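Flavodoxin (Bacteroides uniformis, PDB 4J8P) binds flavin mononucleotide in a flavodoxin-like fold and, as in other flavodoxins, probably serves as a small electron carrier. Local coordinates at residues A[10-15]-A[34-39]; A[64-69]-A[94-99]; A[87-92]-A[114-119]. All blocks are in the same frame, centred on the assembly; numbering follows the deposited sequence.

Contact 1. Residues A[10-15]-A[34-39]; sequences VAYFSA and FYEIQP. With FMN (flavin mononucleotide), chain B; SO4 (sulfate ion), chain K.
Tyr12 and Phe34 meet on one face of the parallel sheet, where strands 7-12 and 33-36 pair as the two strands of the first beta-alpha-beta unit of a flavodoxin-like fold. Three backbone bonds join them: Tyr35 N to Val10 O, Tyr12 N to Tyr35 O and, the shortest and straightest, Ile37 N to Tyr12 O at 2.7 Å.

The Tyr12 side chain stands with CG wedged between its own N and carbonyl carbon (chi1 74°), which swings the ring across toward the edge strand. Its CE1 lies over one face of the Phe34 ring, 3.4 Å from CZ of Phe34, in an offset pair whose planes are tilted by 27° and scarcely overlap. Further out, Tyr12 OH approaches the Glu36 carboxylate carbon CD at 3.6 Å, the ring and carboxylate planes nearly parallel. Ala20 and Ala23 of helix 18-30 also pack on Tyr12. Replacing Tyr12 by an alanine would probably leave the Phe34 ring without the edge atoms that cover its face and open a gap beside the aliphatic part of Glu36.

On the sheet face carrying Ala11 and Tyr35, Ala11 CB touches Tyr35 CD2 at the ring edge, and Ile37 CD1 lies 4.1 Å from the same Ala11 CB. Phe13 continues this apolar side, its CE1 meeting Pro39 CG. Past the strand, the chain enters the phosphate loop: Ala15 N donates to FMN O1P. With its hydroxyl turned away from its own backbone N (chi1 -179°), Ser14 donates from OG to FMN O2P over 2.7 Å.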
loop_
_atom_site.group_PDB
_atom_site.type_symbol
_atom_site.label_atom_id
_atom_site.label_comp_id
_atom_site.label_asym_id
_atom_site.label_seq_id
_atom_site.Cartn_x
_atom_site.Cartn_y
_atom_site.Cartn_z
ATOM N N VAL A 10 2.922 -5.118 8.214
ATOM C CA VAL A 10 3.424 -4.465 6.999
ATOM C C VAL A 10 2.617 -5.082 5.878
ATOM O O VAL A 10 2.885 -6.228 5.496
ATOM C CB VAL A 10 4.950 -4.581 6.797
ATOM C CG1 VAL A 10 5.392 -3.998 5.454
ATOM C CG2 VAL A 10 5.686 -3.910 7.951
ATOM N N ALA A 11 1.574 -4.371 5.434
ATOM C CA ALA A 11 0.697 -4.805 4.355
ATOM C C ALA A 11 1.148 -4.164 3.057
ATOM O O ALA A 11 1.586 -3.004 3.069
ATOM C CB ALA A 11 -0.735 -4.405 4.665
ATOM N N TYR A 12 1.102 -4.902 1.953
ATOM C CA TYR A 12 1.544 -4.288 0.700
ATOM C C TYR A 12 0.840 -4.891 -0.481
ATOM O O TYR A 12 0.476 -6.079 -0.447
ATOM C CB TYR A 12 3.080 -4.460 0.507
ATOM C CG TYR A 12 3.445 -5.868 0.134
ATOM C CD1 TYR A 12 3.584 -6.851 1.109
ATOM C CD2 TYR A 12 3.581 -6.245 -1.201
ATOM C CE1 TYR A 12 3.820 -8.177 0.764
ATOM C CE2 TYR A 12 3.809 -7.567 -1.556
ATOM C CZ TYR A 12 3.955 -8.521 -0.569
ATOM O OH TYR A 12 4.239 -9.823 -0.870
ATOM N N PHE A 13 0.721 -4.080 -1.544
ATOM C CA PHE A 13 0.271 -4.575 -2.844
ATOM C C PHE A 13 1.457 -4.443 -3.823
ATOM O O PHE A 13 2.151 -3.408 -3.829
ATOM C CB PHE A 13 -0.960 -3.788 -3.343
ATOM C CG PHE A 13 -1.258 -3.988 -4.809
ATOM C CD1 PHE A 13 -1.719 -5.214 -5.286
ATOM C CD2 PHE A 13 -1.099 -2.940 -5.710
ATOM C CE1 PHE A 13 -1.964 -5.398 -6.655
ATOM C CE2 PHE A 13 -1.374 -3.115 -7.075
ATOM C CZ PHE A 13 -1.820 -4.338 -7.536
ATOM N N SER A 14 1.659 -5.468 -4.690
ATOM C CA SER A 14 2.745 -5.373 -5.653
ATOM C C SER A 14 2.358 -6.166 -6.882
ATOM O O SER A 14 1.991 -7.338 -6.747
ATOM C CB SER A 14 4.035 -5.917 -5.032
ATOM O OG SER A 14 5.151 -5.831 -5.909
ATOM N N ALA A 15 2.407 -5.541 -8.045
ATOM C CA ALA A 15 2.041 -6.256 -9.282
ATOM C C ALA A 15 3.240 -6.934 -9.947
ATOM O O ALA A 15 3.058 -7.969 -10.607
ATOM C CB ALA A 15 1.377 -5.298 -10.276
ATOM N N PHE A 34 4.551 -9.736 7.838
ATOM C CA PHE A 34 4.584 -9.478 6.385
ATOM C C PHE A 34 3.275 -9.971 5.803
ATOM O O PHE A 34 2.926 -11.150 5.954
ATOM C CB PHE A 34 5.818 -10.153 5.764
ATOM C CG PHE A 34 6.056 -9.938 4.288
ATOM C CD1 PHE A 34 6.542 -8.720 3.812
ATOM C CD2 PHE A 34 5.985 -11.001 3.401
ATOM C CE1 PHE A 34 6.852 -8.558 2.454
ATOM C CE2 PHE A 34 6.275 -10.830 2.043
ATOM C CZ PHE A 34 6.732 -9.620 1.587
ATOM N N TYR A 35 2.514 -9.061 5.169
ATOM C CA TYR A 35 1.180 -9.403 4.698
ATOM C C TYR A 35 0.952 -8.882 3.289
ATOM O O TYR A 35 1.080 -7.684 3.072
ATOM C CB TYR A 35 0.115 -8.814 5.649
ATOM C CG TYR A 35 -1.294 -9.041 5.156
ATOM C CD1 TYR A 35 -1.930 -10.264 5.348
ATOM C CD2 TYR A 35 -1.954 -8.073 4.395
ATOM C CE1 TYR A 35 -3.190 -10.515 4.818
ATOM C CE2 TYR A 35 -3.207 -8.320 3.848
ATOM C CZ TYR A 35 -3.828 -9.538 4.068
ATOM O OH TYR A 35 -5.060 -9.792 3.530
ATOM N N GLU A 36 0.532 -9.757 2.365
ATOM C CA GLU A 36 0.266 -9.286 1.013
ATOM C C GLU A 36 -1.214 -9.014 0.791
ATOM O O GLU A 36 -2.054 -9.877 1.049
ATOM C CB GLU A 36 0.771 -10.326 -0.002
ATOM C CG GLU A 36 0.621 -9.857 -1.446
ATOM C CD GLU A 36 1.184 -10.792 -2.497
ATOM O OE1 GLU A 36 1.445 -11.983 -2.189
ATOM O OE2 GLU A 36 1.289 -10.347 -3.657
ATOM N N ILE A 37 -1.523 -7.822 0.246
ATOM C CA ILE A 37 -2.843 -7.422 -0.193
ATOM C C ILE A 37 -3.028 -8.058 -1.526
ATOM O O ILE A 37 -2.311 -7.737 -2.494
ATOM C CB ILE A 37 -2.979 -5.886 -0.260
ATOM C CG1 ILE A 37 -2.726 -5.256 1.113
ATOM C CG2 ILE A 37 -4.377 -5.492 -0.851
ATOM C CD1 ILE A 37 -2.526 -3.719 1.033
ATOM N N GLN A 38 -3.940 -9.026 -1.557
ATOM C CA GLN A 38 -4.157 -9.909 -2.700
ATOM C C GLN A 38 -5.403 -9.557 -3.515
ATOM O O GLN A 38 -6.506 -9.676 -2.987
ATOM C CB GLN A 38 -4.346 -11.345 -2.171
ATOM C CG GLN A 38 -3.225 -11.883 -1.277
ATOM C CD GLN A 38 -2.059 -12.426 -2.065
ATOM O OE1 GLN A 38 -2.109 -12.626 -3.283
ATOM N NE2 GLN A 38 -0.998 -12.744 -1.361
ATOM N N PRO A 39 -5.261 -9.257 -4.808
ATOM C CA PRO A 39 -6.449 -9.089 -5.652
ATOM C C PRO A 39 -7.138 -10.435 -5.933
ATOM O O PRO A 39 -6.447 -11.457 -6.091
ATOM C CB PRO A 39 -5.882 -8.548 -6.989
ATOM C CG PRO A 39 -4.409 -8.528 -6.836
ATOM C CD PRO A 39 -4.001 -9.162 -5.571
HETATM N N1 FMN B . 5.430 5.479 -11.788
HETATM C C2 FMN B . 5.493 6.826 -11.540
HETATM O O2 FMN B . 6.558 7.399 -11.289
HETATM N N3 FMN B . 4.336 7.608 -11.652
HETATM C C4 FMN B . 3.087 7.152 -12.041
HETATM O O4 FMN B . 2.126 7.924 -12.040
HETATM C C4A FMN B . 3.050 5.733 -12.390
HETATM N N5 FMN B . 1.937 5.245 -12.899
HETATM C C5A FMN B . 1.907 3.894 -13.225
HETATM C C6 FMN B . 0.708 3.350 -13.707
HETATM C C7 FMN B . 0.579 1.989 -13.956
HETATM C C7M FMN B . -0.768 1.436 -14.341
HETATM C C8 FMN B . 1.688 1.142 -13.754
HETATM C C8M FMN B . 1.583 -0.348 -13.950
HETATM C C9 FMN B . 2.885 1.684 -13.303
HETATM C C9A FMN B . 3.015 3.046 -13.023
HETATM N N10 FMN B . 4.215 3.622 -12.505
HETATM C C10 FMN B . 4.273 4.956 -12.196
HETATM C "C1'" FMN B . 5.387 2.744 -12.278
HETATM C "C2'" FMN B . 5.325 2.004 -10.941
HETATM O "O2'" FMN B . 4.933 2.851 -9.863
HETATM C "C3'" FMN B . 6.655 1.349 -10.564
HETATM O "O3'" FMN B . 7.182 0.636 -11.690
HETATM C "C4'" FMN B . 6.520 0.445 -9.335
HETATM O "O4'" FMN B . 7.808 0.318 -8.733
HETATM C "C5'" FMN B . 5.989 -0.926 -9.717
HETATM O "O5'" FMN B . 5.834 -1.632 -8.482
HETATM P P FMN B . 5.392 -3.128 -8.348
HETATM O O1P FMN B . 4.051 -3.416 -8.907
HETATM O O2P FMN B . 5.483 -3.377 -6.862
HETATM O O3P FMN B . 6.478 -3.970 -9.029
HETATM S S SO4 K . -5.062 -13.463 3.528
HETATM O O1 SO4 K . -6.011 -14.558 3.770
HETATM O O2 SO4 K . -3.712 -13.853 3.977
HETATM O O3 SO4 K . -4.968 -13.132 2.117
HETATM O O4 SO4 K . -5.592 -12.275 4.220
HETATM O O HOH W 1 0.011 -7.918 -4.146
#

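Contact 2. Residues A[64-69]-A[94-99]; sequences SKSRPA and APRIIN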
loop_
_atom_site.group_PDB
_atom_site.type_symbol
_atom_site.label_atom_id
_atom_site.label_comp_id
_atom_site.label_asym_id
_atom_site.label_seq_id
_atom_site.Cartn_x
_atom_site.Cartn_y
_atom_site.Cartn_z
ATOM N N SER A 64 -12.374 7.060 -9.272
ATOM C CA SER A 64 -12.051 7.143 -7.836
ATOM C C SER A 64 -12.910 6.211 -6.979
ATOM O O SER A 64 -12.536 5.937 -5.836
ATOM C CB SER A 64 -12.182 8.575 -7.312
ATOM O OG SER A 64 -13.511 9.013 -7.509
ATOM N N LYS A 65 -14.039 5.701 -7.537
ATOM C CA LYS A 65 -14.937 4.818 -6.786
ATOM C C LYS A 65 -14.661 3.328 -7.052
ATOM O O LYS A 65 -15.321 2.467 -6.453
ATOM C CB LYS A 65 -16.407 5.115 -7.155
ATOM C CG LYS A 65 -16.814 6.593 -7.140
ATOM C CD LYS A 65 -16.648 7.241 -5.788
ATOM C CE LYS A 65 -16.916 8.731 -5.904
ATOM N NZ LYS A 65 -16.781 9.418 -4.596
ATOM N N SER A 66 -13.729 3.011 -7.966
ATOM C CA SER A 66 -13.418 1.600 -8.285
ATOM C C SER A 66 -12.822 0.897 -7.066
ATOM O O SER A 66 -11.954 1.456 -6.386
ATOM C CB SER A 66 -12.449 1.509 -9.454
ATOM O OG SER A 66 -12.222 0.158 -9.827
ATOM N N ARG A 67 -13.308 -0.329 -6.780
ATOM C CA ARG A 67 -12.806 -1.097 -5.640
ATOM C C ARG A 67 -12.535 -2.561 -6.061
ATOM O O ARG A 67 -13.405 -3.450 -5.901
ATOM C CB ARG A 67 -13.774 -1.066 -4.451
ATOM C CG ARG A 67 -14.047 0.332 -3.881
ATOM C CD ARG A 67 -12.791 0.871 -3.176
ATOM N NE ARG A 67 -13.053 2.163 -2.543
ATOM C CZ ARG A 67 -12.866 3.351 -3.123
ATOM N NH1 ARG A 67 -12.400 3.431 -4.372
ATOM N NH2 ARG A 67 -13.161 4.469 -2.465
ATOM N N PRO A 68 -11.343 -2.848 -6.627
ATOM C CA PRO A 68 -11.026 -4.235 -7.026
ATOM C C PRO A 68 -11.197 -5.173 -5.848
ATOM O O PRO A 68 -10.730 -4.883 -4.738
ATOM C CB PRO A 68 -9.545 -4.151 -7.447
ATOM C CG PRO A 68 -9.407 -2.722 -7.931
ATOM C CD PRO A 68 -10.220 -1.928 -6.939
ATOM N N ALA A 69 -11.888 -6.301 -6.080
ATOM C CA ALA A 69 -12.137 -7.227 -4.979
ATOM C C ALA A 69 -10.846 -7.879 -4.478
ATOM O O ALA A 69 -9.900 -8.092 -5.255
ATOM C CB ALA A 69 -13.121 -8.296 -5.416
ATOM N N ALA A 94 -2.516 5.870 -5.127
ATOM C CA ALA A 94 -2.459 4.503 -4.707
ATOM C C ALA A 94 -3.356 3.691 -5.651
ATOM O O ALA A 94 -4.467 4.148 -5.992
ATOM C CB ALA A 94 -2.985 4.384 -3.273
ATOM N N PRO A 95 -2.923 2.501 -6.049
ATOM C CA PRO A 95 -3.850 1.617 -6.800
ATOM C C PRO A 95 -5.161 1.441 -6.021
ATOM O O PRO A 95 -5.169 1.431 -4.778
ATOM C CB PRO A 95 -3.070 0.305 -6.914
ATOM C CG PRO A 95 -1.590 0.756 -6.859
ATOM C CD PRO A 95 -1.646 1.816 -5.747
ATOM N N ARG A 96 -6.283 1.292 -6.739
ATOM C CA ARG A 96 -7.598 1.226 -6.059
ATOM C C ARG A 96 -7.753 0.049 -5.086
ATOM O O ARG A 96 -8.585 0.141 -4.175
ATOM C CB ARG A 96 -8.742 1.173 -7.082
ATOM C CG ARG A 96 -8.673 2.323 -8.113
ATOM C CD ARG A 96 -8.634 3.713 -7.464
ATOM N NE ARG A 96 -8.784 4.758 -8.487
ATOM C CZ ARG A 96 -8.637 6.066 -8.263
ATOM N NH1 ARG A 96 -8.276 6.509 -7.052
ATOM N NH2 ARG A 96 -8.876 6.942 -9.235
ATOM N N ILE A 97 -6.982 -1.026 -5.255
ATOM C CA ILE A 97 -7.078 -2.147 -4.307
ATOM C C ILE A 97 -6.674 -1.667 -2.895
ATOM O O ILE A 97 -7.079 -2.261 -1.911
ATOM C CB ILE A 97 -6.266 -3.355 -4.777
ATOM C CG1 ILE A 97 -6.660 -4.593 -3.959
ATOM C CG2 ILE A 97 -4.736 -3.056 -4.744
ATOM C CD1 ILE A 97 -6.014 -5.835 -4.428
ATOM N N ILE A 98 -5.875 -0.577 -2.789
ATOM C CA ILE A 98 -5.526 -0.056 -1.451
ATOM C C ILE A 98 -6.779 0.505 -0.784
ATOM O O ILE A 98 -6.972 0.302 0.424
ATOM C CB ILE A 98 -4.421 1.001 -1.595
ATOM C CG1 ILE A 98 -3.126 0.335 -2.152
ATOM C CG2 ILE A 98 -4.181 1.742 -0.219
ATOM C CD1 ILE A 98 -2.589 -0.897 -1.269
ATOM N N ASN A 99 -7.654 1.155 -1.568
ATOM C CA ASN A 99 -8.935 1.624 -1.031
ATOM C C ASN A 99 -9.787 0.409 -0.608
ATOM O O ASN A 99 -10.409 0.433 0.457
ATOM C CB ASN A 99 -9.674 2.467 -2.052
ATOM C CG ASN A 99 -8.873 3.685 -2.458
ATOM O OD1 ASN A 99 -8.186 3.649 -3.469
ATOM N ND2 ASN A 99 -8.982 4.763 -1.685
#
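Ser64 begins the contact by laying its CA over one face of the Arg96 guanidinium, 3.5 Å from NH2 of Arg96. The arginine reaches it through a bend at chi2 (-55°), and its NE is hydrogen-bonded to Glu60 O of helix 56-62. At Ser66 the backbone O comes within 3.3 Å of Arg96 CB, while Ser66 CB lies alongside Arg96 CG.

Arg67 folds back at chi2 (-70°), and its NH1 grips two carbonyls of its own loop, Ser64 O and Ser66 O, each at 2.9 Å and each close to the guanidinium plane. The two bonds probably fix the rotation of the group, which lies with one face against Asn99 CB, 3.4 Å from Arg67 NE; the amide of Asn99 stacks at 25° to the guanidinium. Arg67 NE forms a salt bridge with Glu103, which probably offsets the charge, and Asn99 ND2 is hydrogen-bonded to Tyr134 OH.

Pro68 drops onto the first turn of the helix, with CD 3.4 Å from Arg96 CB and its CB facing that of Ile97. Loop 64-69 thus lies across the N-terminal end of helix 96-102, joining it to helix 56-62, while Ile98 of the same turn packs on Phe87 of strand 80-88.

Contact 3. Residues A[87-92]-A[114-119]; sequences FPIWWN and PFATSG. With FMN (flavin mononucleotide), chain B.
Strands 80-88 and 111-117, the two parallel strands of a beta-alpha-beta unit in the flavodoxin-like sheet, run side by side and then open into the two loops that hold the flavin. The backbone pairing is regular: Phe87 N donates to Phe115 O, Thr117 N to Phe87 O and Ile89 N to Thr117 O, the last at 2.9 Å and nearly in line with the acceptor's C=O.

Phe87 keeps CG between its N and carbonyl carbon (chi1 44°), which tips the ring toward the neighbouring strand. One ring face lies over Phe115 O; CE1 packs on Pro114 CB, and CE2 comes 3.9 Å from Ala116 CB. Ile89 closes the same side, its CD1 3.7 Å from Ala116 CB and its CG1 against Ser118 CB. Ala126 of helix 124-133 also packs on both Phe87 and Ile89.

At and beyond the strand ends the chain meets the cofactor mainly through backbone atoms: Ile89 O accepts from the ribityl O2' and Asn92 N donates to O4, while the side-chain OG1 of Thr117 is hydrogen-bonded to O4' and to Thr19 OG1. Trp90 lies nearly parallel over the dimethylbenzene ring, its CD1 3.6 Å from C8; Trp91 stands steeply to the flavin, whose edge at C6 comes over the face of the indole, 4.0 Å from Trp91 CD1. The Trp90 ring also makes an edge-to-face contact with Tyr43. The redox-active part of the flavin is thus met by main-chain N-H groups from both loops: Gly119 N donates to N1 at 3.0 Å, and Trp91 N donates almost straight (166°) to FMN N5 at 2.8 Å.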
loop_
_atom_site.group_PDB
_atom_site.type_symbol
_atom_site.label_atom_id
_atom_site.label_comp_id
_atom_site.label_asym_id
_atom_site.label_seq_id
_atom_site.Cartn_x
_atom_site.Cartn_y
_atom_site.Cartn_z
ATOM N N PHE A 87 2.592 0.312 -1.628
ATOM C CA PHE A 87 2.033 0.134 -2.974
ATOM C C PHE A 87 2.880 0.778 -4.037
ATOM O O PHE A 87 3.603 1.724 -3.747
ATOM C CB PHE A 87 0.618 0.781 -3.054
ATOM C CG PHE A 87 0.537 2.153 -2.405
ATOM C CD1 PHE A 87 0.205 2.282 -1.056
ATOM C CD2 PHE A 87 0.788 3.315 -3.152
ATOM C CE1 PHE A 87 0.169 3.537 -0.436
ATOM C CE2 PHE A 87 0.778 4.577 -2.533
ATOM C CZ PHE A 87 0.435 4.683 -1.180
ATOM N N PRO A 88 2.752 0.325 -5.293
ATOM C CA PRO A 88 3.339 1.114 -6.387
ATOM C C PRO A 88 2.522 2.374 -6.648
ATOM O O PRO A 88 1.320 2.350 -6.418
ATOM C CB PRO A 88 3.211 0.199 -7.595
ATOM C CG PRO A 88 1.963 -0.659 -7.301
ATOM C CD PRO A 88 1.951 -0.835 -5.778
ATOM N N ILE A 89 3.145 3.444 -7.142
ATOM C CA ILE A 89 2.357 4.607 -7.525
ATOM C C ILE A 89 1.780 4.334 -8.913
ATOM O O ILE A 89 2.550 4.038 -9.834
ATOM C CB ILE A 89 3.250 5.861 -7.558
ATOM C CG1 ILE A 89 3.790 6.216 -6.166
ATOM C CG2 ILE A 89 2.509 7.060 -8.204
ATOM C CD1 ILE A 89 2.783 6.550 -5.141
ATOM N N TRP A 90 0.450 4.461 -9.065
ATOM C CA TRP A 90 -0.204 4.341 -10.363
ATOM C C TRP A 90 -0.857 5.677 -10.663
ATOM O O TRP A 90 -1.781 6.107 -9.946
ATOM C CB TRP A 90 -1.232 3.215 -10.354
ATOM C CG TRP A 90 -0.665 1.820 -10.405
ATOM C CD1 TRP A 90 0.652 1.436 -10.364
ATOM C CD2 TRP A 90 -1.435 0.617 -10.503
ATOM N NE1 TRP A 90 0.745 0.051 -10.448
ATOM C CE2 TRP A 90 -0.526 -0.468 -10.543
ATOM C CE3 TRP A 90 -2.817 0.356 -10.561
ATOM C CZ2 TRP A 90 -0.966 -1.796 -10.567
ATOM C CZ3 TRP A 90 -3.248 -0.957 -10.635
ATOM C CH2 TRP A 90 -2.328 -2.013 -10.658
ATOM N N TRP A 91 -0.391 6.333 -11.728
ATOM C CA TRP A 91 -0.955 7.631 -12.090
ATOM C C TRP A 91 -1.058 8.584 -10.869
ATOM O O TRP A 91 -2.106 9.218 -10.629
ATOM C CB TRP A 91 -2.306 7.504 -12.828
ATOM C CG TRP A 91 -2.184 6.743 -14.120
ATOM C CD1 TRP A 91 -2.608 5.464 -14.361
ATOM C CD2 TRP A 91 -1.467 7.159 -15.297
ATOM N NE1 TRP A 91 -2.301 5.098 -15.659
ATOM C CE2 TRP A 91 -1.576 6.107 -16.245
ATOM C CE3 TRP A 91 -0.769 8.334 -15.652
ATOM C CZ2 TRP A 91 -1.024 6.204 -17.527
ATOM C CZ3 TRP A 91 -0.229 8.422 -16.930
ATOM C CH2 TRP A 91 -0.333 7.352 -17.831
ATOM N N ASN A 92 0.068 8.680 -10.107
ATOM C CA ASN A 92 0.177 9.630 -8.992
ATOM C C ASN A 92 -0.770 9.288 -7.832
ATOM O O ASN A 92 -1.008 10.145 -6.955
ATOM C CB ASN A 92 -0.103 11.060 -9.492
ATOM C CG ASN A 92 0.488 12.137 -8.629
ATOM O OD1 ASN A 92 1.430 11.926 -7.864
ATOM N ND2 ASN A 92 -0.065 13.330 -8.718
ATOM N N PRO A 114 1.822 5.076 5.025
ATOM C CA PRO A 114 1.947 4.621 3.639
ATOM C C PRO A 114 3.387 4.660 3.140
ATOM O O PRO A 114 4.165 5.560 3.484
ATOM C CB PRO A 114 1.077 5.606 2.851
ATOM C CG PRO A 114 1.154 6.924 3.669
ATOM C CD PRO A 114 1.453 6.515 5.118
ATOM N N PHE A 115 3.759 3.672 2.320
ATOM C CA PHE A 115 5.068 3.727 1.643
ATOM C C PHE A 115 4.852 3.267 0.194
ATOM O O PHE A 115 3.830 2.621 -0.109
ATOM C CB PHE A 115 6.164 2.927 2.375
ATOM C CG PHE A 115 5.959 1.431 2.403
ATOM C CD1 PHE A 115 5.163 0.846 3.375
ATOM C CD2 PHE A 115 6.606 0.605 1.486
ATOM C CE1 PHE A 115 4.981 -0.535 3.411
ATOM C CE2 PHE A 115 6.428 -0.788 1.524
ATOM C CZ PHE A 115 5.637 -1.351 2.497
ATOM N N ALA A 116 5.759 3.652 -0.695
ATOM C CA ALA A 116 5.531 3.340 -2.099
ATOM C C ALA A 116 6.807 3.188 -2.883
ATOM O O ALA A 116 7.902 3.505 -2.402
ATOM C CB ALA A 116 4.693 4.478 -2.724
ATOM N N THR A 117 6.666 2.648 -4.100
ATOM C CA THR A 117 7.743 2.647 -5.087
ATOM C C THR A 117 7.164 3.247 -6.360
ATOM O O THR A 117 5.943 3.215 -6.556
ATOM C CB THR A 117 8.342 1.247 -5.322
ATOM O OG1 THR A 117 7.387 0.427 -5.992
ATOM C CG2 THR A 117 8.793 0.585 -3.998
ATOM N N SER A 118 8.017 3.843 -7.185
ATOM C CA SER A 118 7.533 4.493 -8.410
ATOM C C SER A 118 8.609 4.553 -9.464
ATOM O O SER A 118 9.781 4.356 -9.157
ATOM C CB SER A 118 7.100 5.925 -8.088
ATOM O OG SER A 118 8.234 6.713 -7.747
ATOM N N GLY A 119 8.215 4.890 -10.694
ATOM C CA GLY A 119 9.181 5.139 -11.756
ATOM C C GLY A 119 9.989 6.389 -11.439
ATOM O O GLY A 119 11.213 6.405 -11.609
HETATM N N1 FMN B . 5.430 5.479 -11.788
HETATM C C2 FMN B . 5.493 6.826 -11.540
HETATM O O2 FMN B . 6.558 7.399 -11.289
HETATM N N3 FMN B . 4.336 7.608 -11.652
HETATM C C4 FMN B . 3.087 7.152 -12.041
HETATM O O4 FMN B . 2.126 7.924 -12.040
HETATM C C4A FMN B . 3.050 5.733 -12.390
HETATM N N5 FMN B . 1.937 5.245 -12.899
HETATM C C5A FMN B . 1.907 3.894 -13.225
HETATM C C6 FMN B . 0.708 3.350 -13.707
HETATM C C7 FMN B . 0.579 1.989 -13.956
HETATM C C7M FMN B . -0.768 1.436 -14.341
HETATM C C8 FMN B . 1.688 1.142 -13.754
HETATM C C8M FMN B . 1.583 -0.348 -13.950
HETATM C C9 FMN B . 2.885 1.684 -13.303
HETATM C C9A FMN B . 3.015 3.046 -13.023
HETATM N N10 FMN B . 4.215 3.622 -12.505
HETATM C C10 FMN B . 4.273 4.956 -12.196
HETATM C "C1'" FMN B . 5.387 2.744 -12.278
HETATM C "C2'" FMN B . 5.325 2.004 -10.941
HETATM O "O2'" FMN B . 4.933 2.851 -9.863
HETATM C "C3'" FMN B . 6.655 1.349 -10.564
HETATM O "O3'" FMN B . 7.182 0.636 -11.690
HETATM C "C4'" FMN B . 6.520 0.445 -9.335
HETATM O "O4'" FMN B . 7.808 0.318 -8.733
HETATM C "C5'" FMN B . 5.989 -0.926 -9.717
HETATM O "O5'" FMN B . 5.834 -1.632 -8.482
HETATM P P FMN B . 5.392 -3.128 -8.348
HETATM O O1P FMN B . 4.051 -3.416 -8.907
HETATM O O2P FMN B . 5.483 -3.377 -6.862
HETATM O O3P FMN B . 6.478 -3.970 -9.029
#

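Overall arrangement
Contacts 1 and 3 are buried strand pairings within one parallel sheet, on strands 7-12 and 80-88 that neighbour each other, and both reach FMN: contact 1 through the end of 10-15 at the phosphate, contact 3 through both segments at the ribityl chain and the isoalloxazine. Contact 2 lies nearer the surface and brings a loop against a helix through side-chain packing and arginine faces rather than paired backbones. Its helix 96-102 is the crossover between the two strands of contact 3. The three meet around Pro95 and Ile97: Phe13 packs on both, Pro39 CA lies 3.5 Å from Ile97 CD1, and Pro95 rests against Phe87 and Trp90.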